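Local coordinates for protein DNA polymerase sliding clamp 3 (Sulfolobus tokodaii, PDB 3AIZ) that serves as a subunit of the ring-shaped sliding clamp that encircles DNA and tethers the replicative polymerase and other DNA-processing proteins to it, at residues I142-E147 with N204-R209. Sequence-based numbering, arbitrary orientation.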
loop_
_atom_site.group_PDB
_atom_site.type_symbol
_atom_site.label_atom_id
_atom_site.label_comp_id
_atom_site.label_asym_id
_atom_site.label_seq_id
_atom_site.Cartn_x
_atom_site.Cartn_y
_atom_site.Cartn_z
ATOM N N ILE C 142 2.018 22.655 -8.093
ATOM C CA ILE C 142 1.778 22.414 -9.510
ATOM C C ILE C 142 3.066 22.020 -10.223
ATOM O O ILE C 142 3.062 21.165 -11.107
ATOM C CB ILE C 142 1.167 23.655 -10.186
ATOM C CG1 ILE C 142 -0.207 23.956 -9.582
ATOM C CG2 ILE C 142 1.066 23.455 -11.691
ATOM C CD1 ILE C 142 -0.899 25.148 -10.200
ATOM N N ILE C 143 4.168 22.644 -9.826
ATOM C CA ILE C 143 5.472 22.338 -10.400
ATOM C C ILE C 143 5.899 20.907 -10.080
ATOM O O ILE C 143 6.402 20.191 -10.948
ATOM C CB ILE C 143 6.541 23.326 -9.907
ATOM C CG1 ILE C 143 6.233 24.726 -10.429
ATOM C CG2 ILE C 143 7.913 22.899 -10.375
ATOM C CD1 ILE C 143 6.109 24.788 -11.935
ATOM N N ASP C 144 5.695 20.495 -8.832
ATOM C CA ASP C 144 5.984 19.124 -8.422
ATOM C C ASP C 144 5.097 18.142 -9.176
ATOM O O ASP C 144 5.540 17.063 -9.571
ATOM C CB ASP C 144 5.789 18.956 -6.913
ATOM C CG ASP C 144 6.925 19.556 -6.107
ATOM O OD1 ASP C 144 8.062 19.601 -6.624
ATOM O OD2 ASP C 144 6.684 19.976 -4.956
ATOM N N GLU C 145 3.841 18.527 -9.377
ATOM C CA GLU C 145 2.893 17.695 -10.104
ATOM C C GLU C 145 3.306 17.559 -11.566
ATOM O O GLU C 145 3.088 16.519 -12.189
ATOM C CB GLU C 145 1.483 18.276 -9.998
ATOM C CG GLU C 145 0.399 17.392 -10.589
ATOM C CD GLU C 145 -0.991 17.952 -10.357
ATOM O OE1 GLU C 145 -1.118 18.941 -9.603
ATOM O OE2 GLU C 145 -1.957 17.402 -10.929
ATOM N N ILE C 146 3.904 18.615 -12.108
ATOM C CA ILE C 146 4.393 18.594 -13.482
ATOM C C ILE C 146 5.619 17.695 -13.604
ATOM O O ILE C 146 5.820 17.041 -14.626
ATOM C CB ILE C 146 4.727 20.009 -13.992
ATOM C CG1 ILE C 146 3.442 20.815 -14.190
ATOM C CG2 ILE C 146 5.506 19.940 -15.297
ATOM C CD1 ILE C 146 3.667 22.184 -14.790
ATOM N N GLU C 147 6.434 17.664 -12.554
ATOM C CA GLU C 147 7.589 16.775 -12.521
ATOM C C GLU C 147 7.137 15.318 -12.529
ATOM O O GLU C 147 7.730 14.480 -13.208
ATOM C CB GLU C 147 8.450 17.047 -11.287
ATOM C CG GLU C 147 9.665 16.139 -11.177
ATOM C CD GLU C 147 10.346 16.237 -9.826
ATOM O OE1 GLU C 147 10.019 17.167 -9.059
ATOM O OE2 GLU C 147 11.207 15.381 -9.531
ATOM N N ASN C 204 13.099 22.208 -10.683
ATOM C CA ASN C 204 14.140 22.235 -9.658
ATOM C C ASN C 204 14.095 23.455 -8.737
ATOM O O ASN C 204 14.937 23.598 -7.852
ATOM C CB ASN C 204 15.525 22.103 -10.298
ATOM C CG ASN C 204 15.786 20.711 -10.844
ATOM O OD1 ASN C 204 15.081 19.758 -10.512
ATOM N ND2 ASN C 204 16.808 20.587 -11.684
ATOM N N THR C 205 13.117 24.330 -8.943
ATOM C CA THR C 205 12.963 25.505 -8.092
ATOM C C THR C 205 11.855 25.296 -7.064
ATOM O O THR C 205 11.551 26.187 -6.272
ATOM C CB THR C 205 12.664 26.779 -8.915
ATOM O OG1 THR C 205 11.365 26.678 -9.512
ATOM C CG2 THR C 205 13.704 26.967 -10.005
ATOM N N SER C 206 11.260 24.107 -7.081
ATOM C CA SER C 206 10.140 23.788 -6.199
ATOM C C SER C 206 10.502 23.837 -4.713
ATOM O O SER C 206 9.653 24.137 -3.873
ATOM C CB SER C 206 9.555 22.419 -6.557
ATOM O OG SER C 206 10.559 21.417 -6.560
ATOM N N LYS C 207 11.756 23.544 -4.386
ATOM C CA LYS C 207 12.193 23.560 -2.993
ATOM C C LYS C 207 12.302 24.974 -2.423
ATOM O O LYS C 207 12.899 25.179 -1.367
ATOM C CB LYS C 207 13.513 22.800 -2.816
ATOM C CG LYS C 207 13.328 21.313 -2.531
ATOM C CD LYS C 207 14.658 20.597 -2.339
ATOM C CE LYS C 207 15.215 20.080 -3.656
ATOM N NZ LYS C 207 15.454 21.171 -4.640
ATOM N N MET C 208 11.727 25.943 -3.130
ATOM C CA MET C 208 11.627 27.308 -2.624
ATOM C C MET C 208 10.316 27.482 -1.865
ATOM O O MET C 208 10.022 28.558 -1.345
ATOM C CB MET C 208 11.709 28.321 -3.769
ATOM C CG MET C 208 13.093 28.472 -4.383
ATOM S SD MET C 208 14.294 29.207 -3.254
ATOM C CE MET C 208 13.445 30.716 -2.793
ATOM N N ARG C 209 9.536 26.406 -1.810
ATOM C CA ARG C 209 8.236 26.401 -1.146
ATOM C C ARG C 209 8.250 27.096 0.214
ATOM O O ARG C 209 7.574 28.105 0.409
ATOM C CB ARG C 209 7.739 24.964 -0.979
ATOM C CG ARG C 209 6.493 24.828 -0.118
ATOM C CD ARG C 209 6.159 23.364 0.115
ATOM N NE ARG C 209 6.187 22.611 -1.135
ATOM C CZ ARG C 209 5.149 22.484 -1.954
ATOM N NH1 ARG C 209 5.266 21.784 -3.075
ATOM N NH2 ARG C 209 3.991 23.059 -1.650
#
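D144 reaches across from its helix with its carboxylate divided between two neighbours: OD2 is salt-bridged to R209, while OD1 merely lies beside the side chain of S206. In the salt bridge R209 NH1 donates to D144 OD2 at 3.0 Å. That oxygen lies at the edge of the guanidinium, practically in its plane, and is met nearly end-on, although the bond at hydrogen is well bent (131°). The two flat groups are not coplanar: carboxylate and guanidinium are turned about 30° against each other, and a single nitrogen makes the contact instead of a two-pronged grip. R209 leaves its backbone with CG opposite the amide nitrogen (chi1 171°) and then kinks at chi3, which turns the guanidinium toward the helix, beside V137 and T140. There NH2 takes D141, one turn earlier, so the arginine spans two acidic side chains, which it would probably stabilise in their charged form.

Next to the bridge S206 points its CB at the helix. D144 OD1 comes within 3.1 Å of S206 OG, but the hydrogen bond of that hydroxyl goes to V203 O. I143 supplies the apolar part of the interface: its CG2 branch rests against S206 CB at 4.2 Å, and the side chain also packs on V202 and V203.

Helices 136-149 and 199-203 are the helix pair of the C-terminal domain in the DNA-clamp fold, which in sliding clamps lines the inner, DNA-facing side of the ring; the contact ties the exit of the second helix, leading toward strand 214-220, to the first. From the same turn K207 forms a salt bridge with E20 and touches T17 of helix 8-18, joining the turn to the N-terminal domain.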